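Local atomic coordinates of metallo-beta-lactamase domain-containing protein (Enterococcus faecalis, PDB entry 2AZ4), a protein that is of unknown function but binds two zinc ions in a metallo-beta-lactamase fold and may act on RNA as an exonuclease. Residues S13-I18 and I419-G424; V163-D168 and G188-H193; S219-E224 and I403-P408; K390-I395 and L411-G416. All blocks are in the same frame, centred on the assembly; numbering follows the deposited sequence.

Contact 1 (S13-I18 and I419-G424); sequences SGILTI and ILPERG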
loop_
_atom_site.group_PDB
_atom_site.type_symbol
_atom_site.label_atom_id
_atom_site.label_comp_id
_atom_site.label_asym_id
_atom_site.label_seq_id
_atom_site.Cartn_x
_atom_site.Cartn_y
_atom_site.Cartn_z
ATOM N N SER A 13 -3.531 7.588 16.083
ATOM C CA SER A 13 -2.200 7.114 15.718
ATOM C C SER A 13 -1.802 7.575 14.330
ATOM O O SER A 13 -2.650 7.905 13.511
ATOM C CB SER A 13 -2.200 5.577 15.750
ATOM O OG SER A 13 -0.908 5.031 15.632
ATOM N N GLY A 14 -0.512 7.576 14.048
ATOM C CA GLY A 14 -0.062 7.881 12.683
ATOM C C GLY A 14 0.233 9.333 12.387
ATOM O O GLY A 14 0.459 9.702 11.230
ATOM N N ILE A 15 0.281 10.156 13.432
ATOM C CA ILE A 15 0.502 11.610 13.284
ATOM C C ILE A 15 1.988 11.985 13.244
ATOM O O ILE A 15 2.754 11.646 14.142
ATOM C CB ILE A 15 -0.187 12.415 14.413
ATOM C CG1 ILE A 15 -1.700 12.152 14.450
ATOM C CG2 ILE A 15 0.174 13.951 14.323
ATOM C CD1 ILE A 15 -2.487 12.652 13.240
ATOM N N LEU A 16 2.376 12.722 12.210
ATOM C CA LEU A 16 3.782 13.124 12.002
ATOM C C LEU A 16 4.698 11.922 11.793
ATOM O O LEU A 16 5.833 11.845 12.319
ATOM C CB LEU A 16 4.297 14.077 13.103
ATOM C CG LEU A 16 4.970 15.365 12.571
ATOM C CD1 LEU A 16 6.260 15.101 11.810
ATOM C CD2 LEU A 16 4.029 16.207 11.701
ATOM N N THR A 17 4.171 10.964 11.035
ATOM C CA THR A 17 4.902 9.792 10.675
ATOM C C THR A 17 4.182 9.186 9.477
ATOM O O THR A 17 2.979 9.326 9.334
ATOM C CB THR A 17 5.044 8.807 11.877
ATOM O OG1 THR A 17 5.890 7.722 11.509
ATOM C CG2 THR A 17 3.692 8.285 12.359
ATOM N N ILE A 18 4.930 8.583 8.574
ATOM C CA ILE A 18 4.298 8.014 7.398
ATOM C C ILE A 18 4.033 6.540 7.684
ATOM O O ILE A 18 4.863 5.685 7.399
ATOM C CB ILE A 18 5.147 8.271 6.136
ATOM C CG1 ILE A 18 5.347 9.795 6.005
ATOM C CG2 ILE A 18 4.462 7.668 4.915
ATOM C CD1 ILE A 18 5.872 10.287 4.664
ATOM N N ILE A 419 -6.927 22.080 9.833
ATOM C CA ILE A 419 -6.566 21.585 11.159
ATOM C C ILE A 419 -5.340 20.702 11.027
ATOM O O ILE A 419 -5.339 19.754 10.235
ATOM C CB ILE A 419 -7.699 20.734 11.786
ATOM C CG1 ILE A 419 -8.895 21.616 12.141
ATOM C CG2 ILE A 419 -7.183 19.982 13.027
ATOM C CD1 ILE A 419 -10.136 20.851 12.546
ATOM N N LEU A 420 -4.302 21.019 11.793
ATOM C CA LEU A 420 -3.115 20.198 11.870
ATOM C C LEU A 420 -3.236 19.390 13.153
ATOM O O LEU A 420 -3.078 19.941 14.250
ATOM C CB LEU A 420 -1.848 21.048 11.885
ATOM C CG LEU A 420 -1.639 22.037 10.731
ATOM C CD1 LEU A 420 -0.358 22.801 10.934
ATOM C CD2 LEU A 420 -1.644 21.355 9.372
ATOM N N PRO A 421 -3.526 18.078 13.022
ATOM C CA PRO A 421 -3.869 17.275 14.195
ATOM C C PRO A 421 -2.647 16.857 14.995
ATOM O O PRO A 421 -1.532 16.775 14.464
ATOM C CB PRO A 421 -4.563 16.051 13.592
ATOM C CG PRO A 421 -3.939 15.885 12.247
ATOM C CD PRO A 421 -3.532 17.281 11.778
ATOM N N GLU A 422 -2.857 16.614 16.281
ATOM C CA GLU A 422 -1.833 15.962 17.068
ATOM C C GLU A 422 -2.357 14.619 17.572
ATOM O O GLU A 422 -3.555 14.357 17.545
ATOM C CB GLU A 422 -1.335 16.853 18.212
ATOM C CG GLU A 422 -2.323 17.087 19.325
ATOM C CD GLU A 422 -1.821 18.123 20.337
ATOM O OE1 GLU A 422 -2.177 17.994 21.535
ATOM O OE2 GLU A 422 -1.070 19.052 19.935
ATOM N N ARG A 423 -1.444 13.777 18.026
ATOM C CA ARG A 423 -1.809 12.456 18.483
ATOM C C ARG A 423 -2.827 12.547 19.627
ATOM O O ARG A 423 -2.655 13.337 20.556
ATOM C CB ARG A 423 -0.554 11.685 18.877
ATOM C CG ARG A 423 -0.838 10.295 19.374
ATOM C CD ARG A 423 0.382 9.684 19.995
ATOM N NE ARG A 423 0.051 8.357 20.504
ATOM C CZ ARG A 423 0.121 7.245 19.783
ATOM N NH1 ARG A 423 -0.224 6.078 20.333
ATOM N NH2 ARG A 423 0.521 7.302 18.506
ATOM N N GLY A 424 -3.918 11.791 19.504
ATOM C CA GLY A 424 -4.966 11.738 20.529
ATOM C C GLY A 424 -6.085 12.751 20.371
ATOM O O GLY A 424 -7.115 12.661 21.036
HETATM O O HOH W 1 0.581 4.662 17.926
HETATM O O HOH W 2 1.190 9.570 16.472
#
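I15 and R423 bury the largest areas here, followed by P421 and S13. I15 points at the 419-424 segment and meets it with both branches. I15 CG2 lies 3.3 Å from the carbonyl O of P421, a close van der Waals contact. The other branch reaches the P421 ring, with I15 CD1 3.7 Å from P421 CG. In between, CG1 rests near the peptide that joins E422 to R423. Chi1 of -58° sets CG2 opposite the backbone N of I15 and turns CG1 away from the carbonyl carbon, which spreads the two branches along P421 and E422.

The R423 chain is extended from CG to NE, and this brings NH2 to 3.9 Å from S13 CA. No direct hydrogen bond joins the two segments. Two waters bridge them, both in the guanidinium plane at its edge. One accepts from R423 NH2 at 2.7 Å and donates to S13 OG at 2.8 Å. The other accepts from R423 NH2 and, at 3.2 Å, from the backbone N of I15. S13 OG is hydrogen-bonded to G20 O and also to E39, which forms a salt bridge with R423 NH2.

This is a surface contact between two loops, at the side of the metallo-beta-lactamase fold where the N-terminal strand 7-13 pairs with the C-terminal strand 426-428.

Contact 2 (V163-D168 and G188-H193); sequences VPVDHD and GDLRLH. With ZN (zinc ion), chain C; ZN (zinc ion), chain D.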
loop_
_atom_site.group_PDB
_atom_site.type_symbol
_atom_site.label_atom_id
_atom_site.label_comp_id
_atom_site.label_asym_id
_atom_site.label_seq_id
_atom_site.Cartn_x
_atom_site.Cartn_y
_atom_site.Cartn_z
ATOM N N VAL A 163 -14.516 3.810 -2.039
ATOM C CA VAL A 163 -14.435 4.339 -3.390
ATOM C C VAL A 163 -13.037 4.066 -3.895
ATOM O O VAL A 163 -12.102 4.431 -3.211
ATOM C CB VAL A 163 -14.673 5.886 -3.359
ATOM C CG1 VAL A 163 -14.502 6.498 -4.752
ATOM C CG2 VAL A 163 -16.093 6.217 -2.796
ATOM N N PRO A 164 -12.892 3.482 -5.102
ATOM C CA PRO A 164 -11.576 3.176 -5.673
ATOM C C PRO A 164 -10.809 4.442 -6.006
ATOM O O PRO A 164 -11.387 5.447 -6.482
ATOM C CB PRO A 164 -11.908 2.400 -6.949
ATOM C CG PRO A 164 -13.290 2.921 -7.339
ATOM C CD PRO A 164 -13.982 3.067 -6.012
ATOM N N VAL A 165 -9.515 4.379 -5.754
ATOM C CA VAL A 165 -8.642 5.491 -5.961
ATOM C C VAL A 165 -7.362 4.969 -6.621
ATOM O O VAL A 165 -6.998 3.820 -6.405
ATOM C CB VAL A 165 -8.457 6.151 -4.589
ATOM C CG1 VAL A 165 -7.072 5.977 -4.008
ATOM C CG2 VAL A 165 -9.100 7.527 -4.542
ATOM N N ASP A 166 -6.708 5.801 -7.435
ATOM C CA ASP A 166 -5.500 5.416 -8.162
ATOM C C ASP A 166 -4.313 5.445 -7.169
ATOM O O ASP A 166 -4.044 6.463 -6.526
ATOM C CB ASP A 166 -5.357 6.390 -9.355
ATOM C CG ASP A 166 -3.988 6.374 -10.046
ATOM O OD1 ASP A 166 -3.151 5.469 -9.796
ATOM O OD2 ASP A 166 -3.747 7.332 -10.855
ATOM N N HIS A 167 -3.661 4.298 -6.999
ATOM C CA HIS A 167 -2.472 4.173 -6.128
ATOM C C HIS A 167 -1.650 2.987 -6.678
ATOM O O HIS A 167 -2.142 2.219 -7.497
ATOM C CB HIS A 167 -2.912 3.991 -4.656
ATOM C CG HIS A 167 -1.783 3.978 -3.661
ATOM N ND1 HIS A 167 -0.765 4.905 -3.663
ATOM C CD2 HIS A 167 -1.543 3.164 -2.603
ATOM C CE1 HIS A 167 0.080 4.638 -2.680
ATOM N NE2 HIS A 167 -0.376 3.596 -2.010
ATOM N N ASP A 168 -0.398 2.849 -6.279
ATOM C CA ASP A 168 0.417 1.750 -6.783
ATOM C C ASP A 168 0.093 0.406 -6.109
ATOM O O ASP A 168 0.687 -0.596 -6.480
ATOM C CB ASP A 168 1.929 2.076 -6.738
ATOM C CG ASP A 168 2.427 2.365 -5.340
ATOM O OD1 ASP A 168 1.583 2.609 -4.473
ATOM O OD2 ASP A 168 3.666 2.347 -5.084
ATOM N N GLY A 188 -7.118 7.913 1.966
ATOM C CA GLY A 188 -6.150 6.828 1.912
ATOM C C GLY A 188 -4.921 7.393 1.229
ATOM O O GLY A 188 -4.652 8.605 1.322
ATOM N N ASP A 189 -4.178 6.527 0.551
ATOM C CA ASP A 189 -3.084 6.938 -0.320
ATOM C C ASP A 189 -3.587 7.009 -1.746
ATOM O O ASP A 189 -4.384 6.158 -2.145
ATOM C CB ASP A 189 -1.977 5.889 -0.272
ATOM C CG ASP A 189 -1.186 5.918 0.995
ATOM O OD1 ASP A 189 -1.461 6.726 1.913
ATOM O OD2 ASP A 189 -0.248 5.117 1.078
ATOM N N LEU A 190 -3.107 7.995 -2.519
ATOM C CA LEU A 190 -3.594 8.236 -3.882
ATOM C C LEU A 190 -2.741 9.145 -4.767
ATOM O O LEU A 190 -1.892 9.882 -4.298
ATOM C CB LEU A 190 -5.026 8.767 -3.924
ATOM C CG LEU A 190 -5.662 9.844 -3.033
ATOM C CD1 LEU A 190 -4.764 10.816 -2.278
ATOM C CD2 LEU A 190 -6.765 10.555 -3.760
ATOM N N ARG A 191 -3.015 9.096 -6.062
ATOM C CA ARG A 191 -2.228 9.845 -7.055
ATOM C C ARG A 191 -3.107 10.118 -8.261
ATOM O O ARG A 191 -4.236 9.622 -8.332
ATOM C CB ARG A 191 -0.979 9.039 -7.467
ATOM C CG ARG A 191 -1.323 7.685 -8.112
ATOM C CD ARG A 191 -0.080 6.932 -8.584
ATOM N NE ARG A 191 -0.397 5.567 -9.000
ATOM C CZ ARG A 191 0.495 4.668 -9.411
ATOM N NH1 ARG A 191 1.778 4.967 -9.454
ATOM N NH2 ARG A 191 0.096 3.459 -9.775
ATOM N N LEU A 192 -2.576 10.881 -9.214
ATOM C CA LEU A 192 -3.282 11.209 -10.445
ATOM C C LEU A 192 -2.482 10.829 -11.699
ATOM O O LEU A 192 -2.856 11.217 -12.823
ATOM C CB LEU A 192 -3.583 12.721 -10.472
ATOM C CG LEU A 192 -4.843 13.198 -9.719
ATOM C CD1 LEU A 192 -4.932 14.721 -9.709
ATOM C CD2 LEU A 192 -6.096 12.601 -10.372
ATOM N N HIS A 193 -1.393 10.084 -11.519
ATOM C CA HIS A 193 -0.553 9.678 -12.643
ATOM C C HIS A 193 -0.407 8.145 -12.802
ATOM O O HIS A 193 0.523 7.668 -13.449
ATOM C CB HIS A 193 0.826 10.351 -12.535
ATOM C CG HIS A 193 1.649 9.860 -11.386
ATOM N ND1 HIS A 193 1.565 10.399 -10.120
ATOM C CD2 HIS A 193 2.568 8.866 -11.310
ATOM C CE1 HIS A 193 2.403 9.769 -9.317
ATOM N NE2 HIS A 193 3.025 8.837 -10.015
HETATM ZN ZN ZN C . 0.325 3.043 0.032
HETATM ZN ZN ZN D . 0.844 4.817 3.020
HETATM O O HOH W 3 2.332 3.899 -0.182
HETATM O O HOH W 4 1.543 2.841 1.986
HETATM O O HOH W 5 2.828 5.491 1.978
#
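The dinuclear zinc site of the metallo-beta-lactamase fold is built in part by H167 and D189, which meet across this contact. H167 NE2 binds one zinc ion at 2.2 Å. D189 OD2 binds that ion at 2.4 Å and the second ion at 2.2 Å, so one carboxylate oxygen bridges the pair. D189 CB sits over one face of the H167 ring, 3.4 Å from its centroid, in a CH-pi contact. The carboxylate stands nearly upright to the ring, their planes 81° apart. On the opposite ring face lies D168 OD1. H167 ND1 is hydrogen-bonded to G381 O, which helps to fix the ring's rotation.

H92 and H94 complete the protein ligands of the first ion; D96, H97 and H404 complete those of the second. Such a bridging aspartate among histidines is found in many dinuclear members of this superfamily, as in RNase J and glyoxalase II. The two loops that supply H167 and D189 follow strands 158-164 and 182-186 of one sheet.

Behind the metals, D166 grips R191 twice. The backbone N of R191 donates to D166 O at 2.9 Å. R191 NE forms a salt bridge with D166 OD1, also at 2.9 Å, reaching it from 35° above the carboxylate plane. D166 OD2 accepts from G194 N, and R191 NH2 pairs with E237. V165 CG1 also packs tightly on L190 CB at 3.5 Å.

Contact 3 (S219-E224 and I403-P408); sequences SISFPE and IHTLKP. With ZN (zinc ion), chain D.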
loop_
_atom_site.group_PDB
_atom_site.type_symbol
_atom_site.label_atom_id
_atom_site.label_comp_id
_atom_site.label_asym_id
_atom_site.label_seq_id
_atom_site.Cartn_x
_atom_site.Cartn_y
_atom_site.Cartn_z
ATOM N N SER A 219 4.224 13.018 -0.607
ATOM C CA SER A 219 5.230 13.551 -1.527
ATOM C C SER A 219 5.861 14.872 -1.046
ATOM O O SER A 219 7.029 15.133 -1.325
ATOM C CB SER A 219 4.681 13.719 -2.930
ATOM O OG SER A 219 3.723 14.765 -2.979
ATOM N N ILE A 220 5.091 15.698 -0.340
ATOM C CA ILE A 220 5.629 16.953 0.216
ATOM C C ILE A 220 6.498 16.753 1.479
ATOM O O ILE A 220 7.076 17.711 1.996
ATOM C CB ILE A 220 4.513 17.961 0.540
ATOM C CG1 ILE A 220 3.426 17.283 1.377
ATOM C CG2 ILE A 220 3.968 18.589 -0.727
ATOM C CD1 ILE A 220 2.495 18.228 2.065
ATOM N N SER A 221 6.587 15.523 1.980
ATOM C CA SER A 221 7.356 15.245 3.192
ATOM C C SER A 221 8.858 15.211 2.957
ATOM O O SER A 221 9.631 15.283 3.905
ATOM C CB SER A 221 6.929 13.905 3.791
ATOM O OG SER A 221 5.603 13.961 4.241
ATOM N N PHE A 222 9.256 15.056 1.697
ATOM C CA PHE A 222 10.639 14.829 1.320
ATOM C C PHE A 222 11.012 15.845 0.253
ATOM O O PHE A 222 10.373 15.890 -0.810
ATOM C CB PHE A 222 10.812 13.402 0.784
ATOM C CG PHE A 222 10.306 12.340 1.721
ATOM C CD1 PHE A 222 9.035 11.792 1.555
ATOM C CD2 PHE A 222 11.084 11.912 2.785
ATOM C CE1 PHE A 222 8.552 10.817 2.438
ATOM C CE2 PHE A 222 10.607 10.941 3.680
ATOM C CZ PHE A 222 9.345 10.393 3.499
ATOM N N PRO A 223 12.006 16.707 0.543
ATOM C CA PRO A 223 12.460 17.697 -0.445
ATOM C C PRO A 223 12.984 17.033 -1.717
ATOM O O PRO A 223 13.559 15.941 -1.654
ATOM C CB PRO A 223 13.610 18.418 0.275
ATOM C CG PRO A 223 13.338 18.195 1.739
ATOM C CD PRO A 223 12.735 16.822 1.818
ATOM N N GLU A 224 12.788 17.683 -2.862
ATOM C CA GLU A 224 13.362 17.184 -4.108
ATOM C C GLU A 224 14.881 17.052 -3.956
ATOM O O GLU A 224 15.556 17.995 -3.522
ATOM C CB GLU A 224 13.018 18.098 -5.289
ATOM C CG GLU A 224 13.523 17.576 -6.636
ATOM C CD GLU A 224 13.088 18.442 -7.813
ATOM O OE1 GLU A 224 13.970 18.881 -8.590
ATOM O OE2 GLU A 224 11.865 18.685 -7.964
ATOM N N ILE A 403 -2.698 14.506 6.969
ATOM C CA ILE A 403 -2.268 13.313 7.696
ATOM C C ILE A 403 -1.274 12.582 6.807
ATOM O O ILE A 403 -1.070 12.986 5.673
ATOM C CB ILE A 403 -3.444 12.373 8.019
ATOM C CG1 ILE A 403 -4.175 11.956 6.719
ATOM C CG2 ILE A 403 -4.347 13.004 9.075
ATOM C CD1 ILE A 403 -5.219 10.870 6.899
ATOM N N HIS A 404 -0.639 11.538 7.342
ATOM C CA HIS A 404 0.292 10.717 6.574
ATOM C C HIS A 404 1.317 11.644 5.894
ATOM O O HIS A 404 1.486 11.631 4.668
ATOM C CB HIS A 404 -0.505 9.877 5.552
ATOM C CG HIS A 404 0.079 8.533 5.258
ATOM N ND1 HIS A 404 0.484 7.662 6.248
ATOM C CD2 HIS A 404 0.275 7.889 4.084
ATOM C CE1 HIS A 404 0.925 6.547 5.690
ATOM N NE2 HIS A 404 0.808 6.662 4.377
ATOM N N THR A 405 1.985 12.457 6.719
ATOM C CA THR A 405 2.850 13.529 6.249
ATOM C C THR A 405 3.843 13.976 7.349
ATOM O O THR A 405 3.521 13.964 8.534
ATOM C CB THR A 405 1.997 14.735 5.690
ATOM O OG1 THR A 405 2.863 15.748 5.179
ATOM C CG2 THR A 405 1.052 15.331 6.769
ATOM N N LEU A 406 5.061 14.309 6.943
ATOM C CA LEU A 406 6.062 14.905 7.847
ATOM C C LEU A 406 6.048 16.450 7.803
ATOM O O LEU A 406 6.749 17.098 8.591
ATOM C CB LEU A 406 7.472 14.386 7.532
ATOM C CG LEU A 406 7.712 12.882 7.378
ATOM C CD1 LEU A 406 9.185 12.579 7.088
ATOM C CD2 LEU A 406 7.253 12.149 8.602
ATOM N N LYS A 407 5.262 17.022 6.885
ATOM C CA LYS A 407 5.162 18.491 6.708
ATOM C C LYS A 407 3.721 18.927 6.449
ATOM O O LYS A 407 3.391 19.425 5.366
ATOM C CB LYS A 407 6.098 18.967 5.588
ATOM C CG LYS A 407 7.542 18.545 5.827
ATOM C CD LYS A 407 8.503 18.985 4.755
ATOM C CE LYS A 407 9.907 18.689 5.248
ATOM N NZ LYS A 407 10.900 18.706 4.158
ATOM N N PRO A 408 2.840 18.739 7.442
ATOM C CA PRO A 408 1.437 19.047 7.224
ATOM C C PRO A 408 1.157 20.538 6.945
ATOM O O PRO A 408 0.144 20.857 6.327
ATOM C CB PRO A 408 0.774 18.592 8.532
ATOM C CG PRO A 408 1.846 18.604 9.519
ATOM C CD PRO A 408 3.082 18.244 8.803
HETATM ZN ZN ZN D . 0.844 4.817 3.020
HETATM O O HOH W 4 1.543 2.841 1.986
HETATM O O HOH W 5 2.828 5.491 1.978
#
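K407 runs along the backbone of 220-221, and its chain can be followed atom by atom. K407 CB and CG both lie about 3.9 Å from the carbonyl O of I220. K407 CD comes closest to I220 O, at 3.4 Å. K407 CE has moved on to the carbonyl O of S221, 3.7 Å away. K407 NZ ends beside the P223 ring, 3.5 Å from P223 CG. The chain is extended beyond CG, and this lets it touch I220, S221 and P223 in turn. It crosses P223 at about a right angle.

Next to it, S221 OG takes a nearly straight hydrogen bond from the backbone N of L406, at 2.8 Å and 174°. Chi1 of -66° turns OG away from the carbonyl carbon of S221. T405 OG1 accepts from the backbone N of K407 at 3.2 Å, forming an ST turn. Both hydroxyls are also hydrogen-bonded to G217 O. F222 CE2 touches L406 CD1 more loosely.

H404, two residues before L406, binds a zinc ion through NE2. The contact thus joins the loops that follow the parallel neighbours 212-216 and 399-403, with I220 also packed on P385 and L388 of helix 385-395.

Contact 4 (K390-I395 and L411-G416); sequences KIIALI and LENPYG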
loop_
_atom_site.group_PDB
_atom_site.type_symbol
_atom_site.label_atom_id
_atom_site.label_comp_id
_atom_site.label_asym_id
_atom_site.label_seq_id
_atom_site.Cartn_x
_atom_site.Cartn_y
_atom_site.Cartn_z
ATOM N N LYS A 390 -4.083 19.977 -6.779
ATOM C CA LYS A 390 -5.177 19.807 -7.723
ATOM C C LYS A 390 -6.325 19.015 -7.103
ATOM O O LYS A 390 -7.487 19.299 -7.371
ATOM C CB LYS A 390 -4.715 19.155 -9.031
ATOM C CG LYS A 390 -4.016 20.101 -9.981
ATOM C CD LYS A 390 -3.086 19.365 -10.961
ATOM C CE LYS A 390 -2.179 20.389 -11.672
ATOM N NZ LYS A 390 -1.185 19.796 -12.643
ATOM N N ILE A 391 -6.000 18.033 -6.267
ATOM C CA ILE A 391 -7.041 17.205 -5.651
ATOM C C ILE A 391 -7.876 18.083 -4.727
ATOM O O ILE A 391 -9.088 18.046 -4.784
ATOM C CB ILE A 391 -6.448 15.978 -4.911
ATOM C CG1 ILE A 391 -5.953 14.946 -5.946
ATOM C CG2 ILE A 391 -7.479 15.366 -3.950
ATOM C CD1 ILE A 391 -4.977 13.864 -5.395
ATOM N N ILE A 392 -7.204 18.883 -3.910
ATOM C CA ILE A 392 -7.874 19.833 -2.996
ATOM C C ILE A 392 -8.725 20.821 -3.794
ATOM O O ILE A 392 -9.869 21.082 -3.429
ATOM C CB ILE A 392 -6.854 20.582 -2.115
ATOM C CG1 ILE A 392 -6.108 19.589 -1.204
ATOM C CG2 ILE A 392 -7.545 21.719 -1.281
ATOM C CD1 ILE A 392 -4.785 20.071 -0.694
ATOM N N ALA A 393 -8.181 21.316 -4.914
ATOM C CA ALA A 393 -8.939 22.201 -5.808
ATOM C C ALA A 393 -10.210 21.543 -6.352
ATOM O O ALA A 393 -11.274 22.163 -6.346
ATOM C CB ALA A 393 -8.052 22.736 -6.942
ATOM N N LEU A 394 -10.125 20.286 -6.802
ATOM C CA LEU A 394 -11.312 19.583 -7.290
ATOM C C LEU A 394 -12.367 19.331 -6.219
ATOM O O LEU A 394 -13.562 19.406 -6.501
ATOM C CB LEU A 394 -10.942 18.273 -8.005
ATOM C CG LEU A 394 -10.255 18.371 -9.369
ATOM C CD1 LEU A 394 -9.477 17.093 -9.622
ATOM C CD2 LEU A 394 -11.266 18.626 -10.466
ATOM N N ILE A 395 -11.936 19.056 -4.993
ATOM C CA ILE A 395 -12.870 18.740 -3.906
ATOM C C ILE A 395 -13.448 19.992 -3.209
ATOM O O ILE A 395 -14.627 20.018 -2.879
ATOM C CB ILE A 395 -12.194 17.824 -2.847
ATOM C CG1 ILE A 395 -11.977 16.417 -3.415
ATOM C CG2 ILE A 395 -12.985 17.783 -1.547
ATOM C CD1 ILE A 395 -10.938 15.604 -2.644
ATOM N N LEU A 411 0.577 21.587 3.271
ATOM C CA LEU A 411 -0.702 21.288 2.633
ATOM C C LEU A 411 -1.770 22.338 2.966
ATOM O O LEU A 411 -2.297 22.370 4.083
ATOM C CB LEU A 411 -1.191 19.869 2.992
ATOM C CG LEU A 411 -2.062 19.218 1.913
ATOM C CD1 LEU A 411 -1.262 18.938 0.613
ATOM C CD2 LEU A 411 -2.752 17.941 2.429
ATOM N N GLU A 412 -2.106 23.154 1.967
ATOM C CA GLU A 412 -2.974 24.326 2.138
ATOM C C GLU A 412 -4.369 24.150 1.559
ATOM O O GLU A 412 -4.551 23.491 0.516
ATOM C CB GLU A 412 -2.329 25.559 1.496
ATOM C CG GLU A 412 -1.163 26.143 2.296
ATOM C CD GLU A 412 -0.333 27.130 1.497
ATOM O OE1 GLU A 412 -0.909 27.906 0.703
ATOM O OE2 GLU A 412 0.907 27.128 1.679
ATOM N N ASN A 413 -5.343 24.765 2.231
ATOM C CA ASN A 413 -6.722 24.800 1.773
ATOM C C ASN A 413 -7.178 26.234 1.413
ATOM O O ASN A 413 -7.630 26.968 2.286
ATOM C CB ASN A 413 -7.641 24.215 2.841
ATOM C CG ASN A 413 -9.067 24.054 2.365
ATOM O OD1 ASN A 413 -9.355 24.059 1.156
ATOM N ND2 ASN A 413 -9.982 23.880 3.316
ATOM N N PRO A 414 -7.044 26.625 0.126
ATOM C CA PRO A 414 -7.587 27.897 -0.362
ATOM C C PRO A 414 -9.094 28.033 -0.159
ATOM O O PRO A 414 -9.603 29.141 -0.153
ATOM C CB PRO A 414 -7.283 27.852 -1.871
ATOM C CG PRO A 414 -6.113 26.945 -1.990
ATOM C CD PRO A 414 -6.343 25.893 -0.951
ATOM N N TYR A 415 -9.792 26.922 0.024
ATOM C CA TYR A 415 -11.240 26.909 -0.039
ATOM C C TYR A 415 -11.923 26.989 1.312
ATOM O O TYR A 415 -13.140 27.129 1.382
ATOM C CB TYR A 415 -11.701 25.665 -0.820
ATOM C CG TYR A 415 -11.038 25.632 -2.162
ATOM C CD1 TYR A 415 -11.513 26.429 -3.204
ATOM C CD2 TYR A 415 -9.878 24.877 -2.376
ATOM C CE1 TYR A 415 -10.884 26.449 -4.440
ATOM C CE2 TYR A 415 -9.231 24.895 -3.619
ATOM C CZ TYR A 415 -9.749 25.686 -4.644
ATOM O OH TYR A 415 -9.148 25.731 -5.882
ATOM N N GLY A 416 -11.150 26.913 2.380
ATOM C CA GLY A 416 -11.735 26.871 3.720
ATOM C C GLY A 416 -10.678 26.868 4.788
ATOM O O GLY A 416 -9.652 27.538 4.660
#
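I392 of helix 385-395 packs against L411 and the backbone of the loop beyond it, at the edge of the alpha-beta layers of the metallo-beta-lactamase fold. The loop ends in a type I beta turn from N413 to G416 and leads into strand 417-418. The tightly packed, buried side belongs to I392, whose CB is directed toward the loop. I392 CD1 lies 3.6 Å from the carbonyl O of E412. The same I392 methyl touches L411 CG at 3.9 Å, the two side chains meeting at a slant. With chi1 at -63°, I392 CG2 lies opposite the backbone N and is placed 3.8 Å from N413 OD1, while CG1 carries CD1 to L411. Both I392 and L411 are buried and touch M215 of strand 212-216 as well. L411 also packs on L400 and P402 of strand 399-403.

The outer side is more open to solvent, though its contacts are no wider. Y415 is exposed, yet its ring lies along the last turn of the helix. Y415 CE2 is 3.5 Å from A393 CA, and Y415 OH is 3.4 Å from A393 CB. These are van der Waals contacts, and no hydrogen bond links the two segments. Toward I392 the ring is more distant, with Y415 CD2 4.1 Å from I392 CG2. E412 directs its carboxylate away from the helix.

N413 bonds within and beyond the loop. Its ND2 is hydrogen-bonded to E417 O and P397 O. N413 OD1 accepts from the backbone N of Y415 at 3.1 Å, an Asx turn in which the N-H comes from 67° above the carbonyl plane.

How the contacts relate
From the N terminus, 13-18 follows the first strand and waits for 419-424, so contact 1 closes a loop over nearly the whole chain. The other three contacts nest inside it. Contact 2 closes first, over a short run of two strands. Contacts 3 and 4 come later and cross: 219-224, 390-395, 403-408 and 411-416 alternate along the chain. Contacts 2 and 3 share a zinc ion and two waters, and D189 meets H404 there. I18 packs on F222, which ties contact 1 to contact 3. I391 joins contact 4 to L190 and L192 of contact 2. Together they link both sheets of the metallo-beta-lactamase fold to helix 385-395.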